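Side-chain contacts in enoyl-[acyl-carrier-protein] reductase [FMN] (Thermotoga maritima, PDB 5GVJ), which probably reduces the enoyl-acyl-carrier-protein intermediates of fatty acid synthesis with NADH, using bound FMN as its redox cofactor: residues V3-R6 with V7-L10; A120-S123 with L124-V128. The protein carries 1 engineered substitution. All coordinates share one frame; numbering follows the deposited sequence.

Contact 1 (V3-R6 with V7-L10); sequences VRTR and VTDL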
ATOM      1  N   VAL A   3     -12.466  15.100  13.577  1.00 30.19           N
ATOM      2  CA  VAL A   3     -11.263  14.630  14.243  1.00 26.77           C
ATOM      3  C   VAL A   3     -10.213  15.727  14.134  1.00 27.03           C
ATOM      4  O   VAL A   3     -10.144  16.442  13.130  1.00 27.18           O
ATOM      5  CB  VAL A   3     -10.774  13.287  13.652  1.00 29.73           C
ATOM      6  CG1 VAL A   3     -11.931  12.539  13.001  1.00 22.79           C
ATOM      7  CG2 VAL A   3      -9.608  13.452  12.689  1.00 29.03           C
ATOM      8  N   ARG A   4      -9.440  15.896  15.195  1.00 23.67           N
ATOM      9  CA  ARG A   4      -8.419  16.929  15.266  1.00 21.67           C
ATOM     10  C   ARG A   4      -7.051  16.267  15.204  1.00 19.12           C
ATOM     11  O   ARG A   4      -6.830  15.245  15.851  1.00 22.29           O
ATOM     12  CB  ARG A   4      -8.573  17.732  16.559  1.00 26.62           C
ATOM     13  CG  ARG A   4      -7.683  18.944  16.649  1.00 23.16           C
ATOM     14  CD  ARG A   4      -7.926  19.706  17.949  1.00 33.01           C
ATOM     15  NE  ARG A   4      -7.025  20.850  18.061  1.00 35.27           N
ATOM     16  CZ  ARG A   4      -7.170  21.833  18.942  1.00 38.13           C
ATOM     17  NH1 ARG A   4      -8.182  21.812  19.801  1.00 35.26           N
ATOM     18  NH2 ARG A   4      -6.308  22.839  18.954  1.00 38.42           N
ATOM     19  N   THR A   5      -6.144  16.812  14.394  1.00 20.05           N
ATOM     20  CA  THR A   5      -4.787  16.274  14.307  1.00 16.10           C
ATOM     21  C   THR A   5      -3.800  17.429  14.263  1.00 18.69           C
ATOM     22  O   THR A   5      -4.183  18.591  14.117  1.00 17.35           O
ATOM     23  CB  THR A   5      -4.572  15.391  13.074  1.00 16.41           C
ATOM     24  OG1 THR A   5      -4.372  16.216  11.920  1.00 16.09           O
ATOM     25  CG2 THR A   5      -5.782  14.465  12.819  1.00 16.71           C
ATOM     26  N   ARG A   6      -2.503  17.106  14.358  1.00 14.18           N
ATOM     27  CA  ARG A   6      -1.506  18.158  14.166  1.00 15.11           C
ATOM     28  C   ARG A   6      -1.686  18.869  12.828  1.00 15.66           C
ATOM     29  O   ARG A   6      -1.329  20.048  12.698  1.00 16.17           O
ATOM     30  CB  ARG A   6      -0.093  17.590  14.259  1.00 14.80           C
ATOM     31  CG  ARG A   6       0.290  17.080  15.641  1.00 20.18           C
ATOM     32  CD  ARG A   6       1.467  16.092  15.537  1.00 21.53           C
ATOM     33  NE  ARG A   6       2.728  16.749  15.340  1.00 26.73           N
ATOM     34  CZ  ARG A   6       3.796  16.210  14.758  1.00 26.22           C
ATOM     35  NH1 ARG A   6       3.782  14.978  14.242  1.00 22.41           N
ATOM     36  NH2 ARG A   6       4.885  16.942  14.679  1.00 20.66           N
ATOM     37  N   VAL A   7      -2.229  18.179  11.821  1.00 13.77           N
ATOM     38  CA  VAL A   7      -2.341  18.808  10.507  1.00 12.91           C
ATOM     39  C   VAL A   7      -3.487  19.808  10.488  1.00 13.72           C
ATOM     40  O   VAL A   7      -3.356  20.902   9.930  1.00 15.94           O
ATOM     41  CB  VAL A   7      -2.488  17.750   9.396  1.00 14.30           C
ATOM     42  CG1 VAL A   7      -2.818  18.427   8.064  1.00 17.06           C
ATOM     43  CG2 VAL A   7      -1.199  16.941   9.278  1.00 11.65           C
ATOM     44  N   THR A   8      -4.630  19.473  11.095  1.00 15.66           N
ATOM     45  CA  THR A   8      -5.691  20.480  11.133  1.00 16.59           C
ATOM     46  C   THR A   8      -5.269  21.691  11.966  1.00 18.41           C
ATOM     47  O   THR A   8      -5.658  22.825  11.657  1.00 17.40           O
ATOM     48  CB  THR A   8      -7.001  19.881  11.662  1.00 16.93           C
ATOM     49  OG1 THR A   8      -6.855  19.472  13.027  1.00 17.74           O
ATOM     50  CG2 THR A   8      -7.413  18.693  10.824  1.00 15.74           C
ATOM     51  N   ASP A   9      -4.448  21.476  12.996  1.00 18.74           N
ATOM     52  CA  ASP A   9      -3.917  22.600  13.761  1.00 18.08           C
ATOM     53  C   ASP A   9      -2.936  23.412  12.930  1.00 18.88           C
ATOM     54  O   ASP A   9      -3.024  24.643  12.875  1.00 20.84           O
ATOM     55  CB  ASP A   9      -3.239  22.098  15.032  1.00 19.00           C
ATOM     56  CG  ASP A   9      -4.226  21.583  16.042  1.00 25.40           C
ATOM     57  OD1 ASP A   9      -5.340  22.141  16.105  1.00 28.75           O
ATOM     58  OD2 ASP A   9      -3.878  20.632  16.775  1.00 32.60           O
ATOM     59  N   LEU A  10      -1.989  22.733  12.280  1.00 16.89           N
ATOM     60  CA  LEU A  10      -0.994  23.418  11.466  1.00 17.20           C
ATOM     61  C   LEU A  10      -1.651  24.245  10.375  1.00 17.43           C
ATOM     62  O   LEU A  10      -1.292  25.407  10.153  1.00 19.48           O
ATOM     63  CB  LEU A  10      -0.049  22.401  10.841  1.00 14.63           C
ATOM     64  CG  LEU A  10       0.999  22.929   9.869  1.00 18.37           C
ATOM     65  CD1 LEU A  10       2.017  23.787  10.618  1.00 24.74           C
ATOM     66  CD2 LEU A  10       1.688  21.749   9.176  1.00 18.56           C
TER
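R4 reaches D9 with an almost fully extended side chain, its CG anti to the backbone N (chi1 -172°), and the two side chains cross at about a right angle. The carboxylate meets the guanidinium at its edge, on the side of NE, with the two planes 71° apart. NE carries the salt bridge, 2.9 Å from D9 OD1 and using the syn lone pair of that oxygen; a weaker bond from NH2 reaches the same oxygen. Both ends are exposed, which suits a long, charged pair laid over the surface of a helix start.

T5, next to R4, is the N-cap of the helix. Its OG1 sits between the backbone N and the carbonyl carbon (chi1 79°), where it accepts from V7 N at 2.9 Å and more weakly from T8 N at 3.4 Å. Threonine suits this buried cap, joining a short-armed hydroxyl to a methyl group. The T5 carbonyl O takes D9 N at 3.1 Å, and T8 OG1 stands 3.0 Å from that same T5 O. An alanine here would keep the chain but remove the hydroxyl, and would probably leave the amide of V7 without its capping acceptor.

T5 OG1 is also hydrogen-bonded to the carbonyl O of E188, while R6 makes a salt bridge with E188 and a hydrogen bond to N164 O. V3 and T5 lie on M179 and F183 of helix 176-185, V7 rests on P166 just before strand 167-170, and T5 also packs on Y311 of the second subunit, setting the start of helix 6-11 against both helix 176-185 and the dimer partner.

Contact 2 (A120-S123 with L124-V128); sequences ASDS and LARMV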
ATOM      1  N   ALA A 120       8.585  10.686  -2.214  1.00 22.73           N
ATOM      2  CA  ALA A 120       8.399   9.261  -2.450  1.00 24.87           C
ATOM      3  C   ALA A 120       9.507   8.460  -1.792  1.00 24.78           C
ATOM      4  O   ALA A 120       9.658   7.258  -2.063  1.00 26.21           O
ATOM      5  CB  ALA A 120       8.322   8.974  -3.954  1.00 23.86           C
ATOM      6  N   SER A 121      10.284   9.090  -0.919  1.00 26.29           N
ATOM      7  CA  SER A 121      11.383   8.391  -0.290  1.00 25.00           C
ATOM      8  C   SER A 121      11.527   8.851   1.148  1.00 23.20           C
ATOM      9  O   SER A 121      11.106   9.942   1.534  1.00 25.02           O
ATOM     10  CB  SER A 121      12.700   8.608  -1.041  1.00 28.22           C
ATOM     11  OG  SER A 121      13.095   9.969  -0.960  1.00 29.25           O
ATOM     12  N   ASP A 122      12.153   7.979   1.925  1.00 23.49           N
ATOM     13  CA  ASP A 122      12.504   8.271   3.300  1.00 25.06           C
ATOM     14  C   ASP A 122      13.615   9.315   3.377  1.00 28.28           C
ATOM     15  O   ASP A 122      13.591  10.205   4.237  1.00 25.16           O
ATOM     16  CB  ASP A 122      12.934   6.961   3.955  1.00 31.65           C
ATOM     17  CG  ASP A 122      13.270   7.126   5.387  1.00 32.65           C
ATOM     18  OD1 ASP A 122      12.505   7.813   6.094  1.00 29.99           O
ATOM     19  OD2 ASP A 122      14.297   6.560   5.816  1.00 34.82           O
ATOM     20  N   SER A 123      14.601   9.215   2.487  1.00 28.19           N
ATOM     21  CA  SER A 123      15.727  10.142   2.518  1.00 30.56           C
ATOM     22  C   SER A 123      15.278  11.558   2.175  1.00 25.52           C
ATOM     23  O   SER A 123      15.669  12.521   2.845  1.00 23.23           O
ATOM     24  CB  SER A 123      16.817   9.675   1.554  1.00 31.49           C
ATOM     25  OG  SER A 123      16.298   9.585   0.237  1.00 35.62           O
ATOM     26  N   LEU A 124      14.453  11.710   1.134  1.00 27.54           N
ATOM     27  CA  LEU A 124      13.982  13.049   0.791  1.00 24.82           C
ATOM     28  C   LEU A 124      13.179  13.652   1.932  1.00 22.65           C
ATOM     29  O   LEU A 124      13.339  14.837   2.252  1.00 24.03           O
ATOM     30  CB  LEU A 124      13.156  13.030  -0.500  1.00 24.75           C
ATOM     31  CG  LEU A 124      12.648  14.404  -0.953  1.00 23.44           C
ATOM     32  CD1 LEU A 124      13.803  15.386  -1.135  1.00 28.47           C
ATOM     33  CD2 LEU A 124      11.816  14.330  -2.235  1.00 25.10           C
ATOM     34  N   ALA A 125      12.323  12.850   2.572  1.00 21.91           N
ATOM     35  CA  ALA A 125      11.560  13.352   3.711  1.00 20.02           C
ATOM     36  C   ALA A 125      12.480  13.928   4.777  1.00 21.85           C
ATOM     37  O   ALA A 125      12.261  15.043   5.266  1.00 20.45           O
ATOM     38  CB  ALA A 125      10.684  12.244   4.300  1.00 21.33           C
ATOM     39  N   ARG A 126      13.517  13.185   5.164  1.00 21.87           N
ATOM     40  CA  ARG A 126      14.416  13.712   6.185  1.00 22.28           C
ATOM     41  C   ARG A 126      15.131  14.970   5.706  1.00 22.23           C
ATOM     42  O   ARG A 126      15.350  15.899   6.487  1.00 21.67           O
ATOM     43  CB  ARG A 126      15.434  12.660   6.615  1.00 27.02           C
ATOM     44  CG  ARG A 126      14.840  11.410   7.189  1.00 24.00           C
ATOM     45  CD  ARG A 126      15.951  10.627   7.842  1.00 34.98           C
ATOM     46  NE  ARG A 126      16.710   9.924   6.819  1.00 39.17           N
ATOM     47  CZ  ARG A 126      16.468   8.679   6.433  1.00 43.49           C
ATOM     48  NH1 ARG A 126      15.511   7.977   7.025  1.00 42.28           N
ATOM     49  NH2 ARG A 126      17.211   8.129   5.475  1.00 46.87           N
ATOM     50  N   MET A 127      15.496  15.019   4.423  1.00 22.51           N
ATOM     51  CA  MET A 127      16.162  16.205   3.886  1.00 25.53           C
ATOM     52  C   MET A 127      15.271  17.441   3.977  1.00 26.45           C
ATOM     53  O   MET A 127      15.716  18.511   4.415  1.00 21.35           O
ATOM     54  CB  MET A 127      16.579  15.950   2.438  1.00 27.25           C
ATOM     55  CG  MET A 127      17.635  14.850   2.292  1.00 30.34           C
ATOM     56  SD  MET A 127      18.362  14.778   0.638  1.00 40.87           S
ATOM     57  CE  MET A 127      17.085  14.025  -0.349  1.00 31.66           C
ATOM     58  N   VAL A 128      14.004  17.321   3.570  1.00 22.46           N
ATOM     59  CA  VAL A 128      13.152  18.509   3.562  1.00 20.19           C
ATOM     60  C   VAL A 128      12.762  18.906   4.983  1.00 21.55           C
ATOM     61  O   VAL A 128      12.605  20.100   5.277  1.00 19.12           O
ATOM     62  CB  VAL A 128      11.920  18.303   2.657  1.00 22.77           C
ATOM     63  CG1 VAL A 128      12.347  18.014   1.219  1.00 21.64           C
ATOM     64  CG2 VAL A 128      11.046  17.186   3.174  1.00 20.58           C
TER
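S121 caps the helix that runs through L124 by reaching its hydroxyl forward over the first turn. With chi1 at 66°, OG lies between the backbone N and the carbonyl carbon, and from there it accepts from L124 N at 3.0 Å in a fairly straight bond. The same oxygen comes to 3.1 Å from L124 CB, so the cap sits close against the base of the leucine. Serine suits an N-cap because its short side chain brings an acceptor to an amide that has no preceding carbonyl to bind.

D122 and R126, one turn apart, are probably an ion pair, but D122 OD2 and R126 NH1 are modelled too close together, so the salt bridge is doubtful in detail. D122 carries its carboxylate anti to the backbone N, while R126 leaves with CG beside its own N and then bends at chi3 (-79°), which folds the guanidinium back over the preceding turn. Its plane lies across D122 O, which stands 3.9 Å above the centre of one face, and is 86° from the carboxylate plane. M127 likewise has CG beside its own N, which puts CG 3.1 Å from S123 O, the carbonyl that accepts M127 N at 3.0 Å; a bend at chi3 then brings M127 CE back to 3.8 Å from S123 O.

L124 and A125 pack on V119 of strand 114-119, where apolar side chains suit the inner side of a beta-alpha-beta unit; D122 meets K158. Chemically, an acidic residue in the first turn probably interacts well with the helix dipole. The hydrogen bond between D122 OD1 and S162 OG would satisfy one carboxylate oxygen, while R126, if placed about as modelled, would probably offset the charge of D122 where it is buried beside I217 of the second subunit.

How the contacts relate
Contacts 1 and 2 are both helix starts capped by a hydroxyl residue, and in each an arginine and an aspartate lie near each other, though the pair in contact 2 is doubtful in detail. They do not touch: their centres are 22 Å apart and their nearest atoms about 12 Å. Each reaches the second subunit. In this TIM-barrel family, contact 2 follows strand 114-119, while contact 1 lies before strand 17-18. Neither contains an FMN-binding residue, but the side chain of V7 is about 9 Å from that of Q191 and that of L124 about 10 Å from that of E139, both seen to bind FMN in a structure of this protein, although this chain holds none.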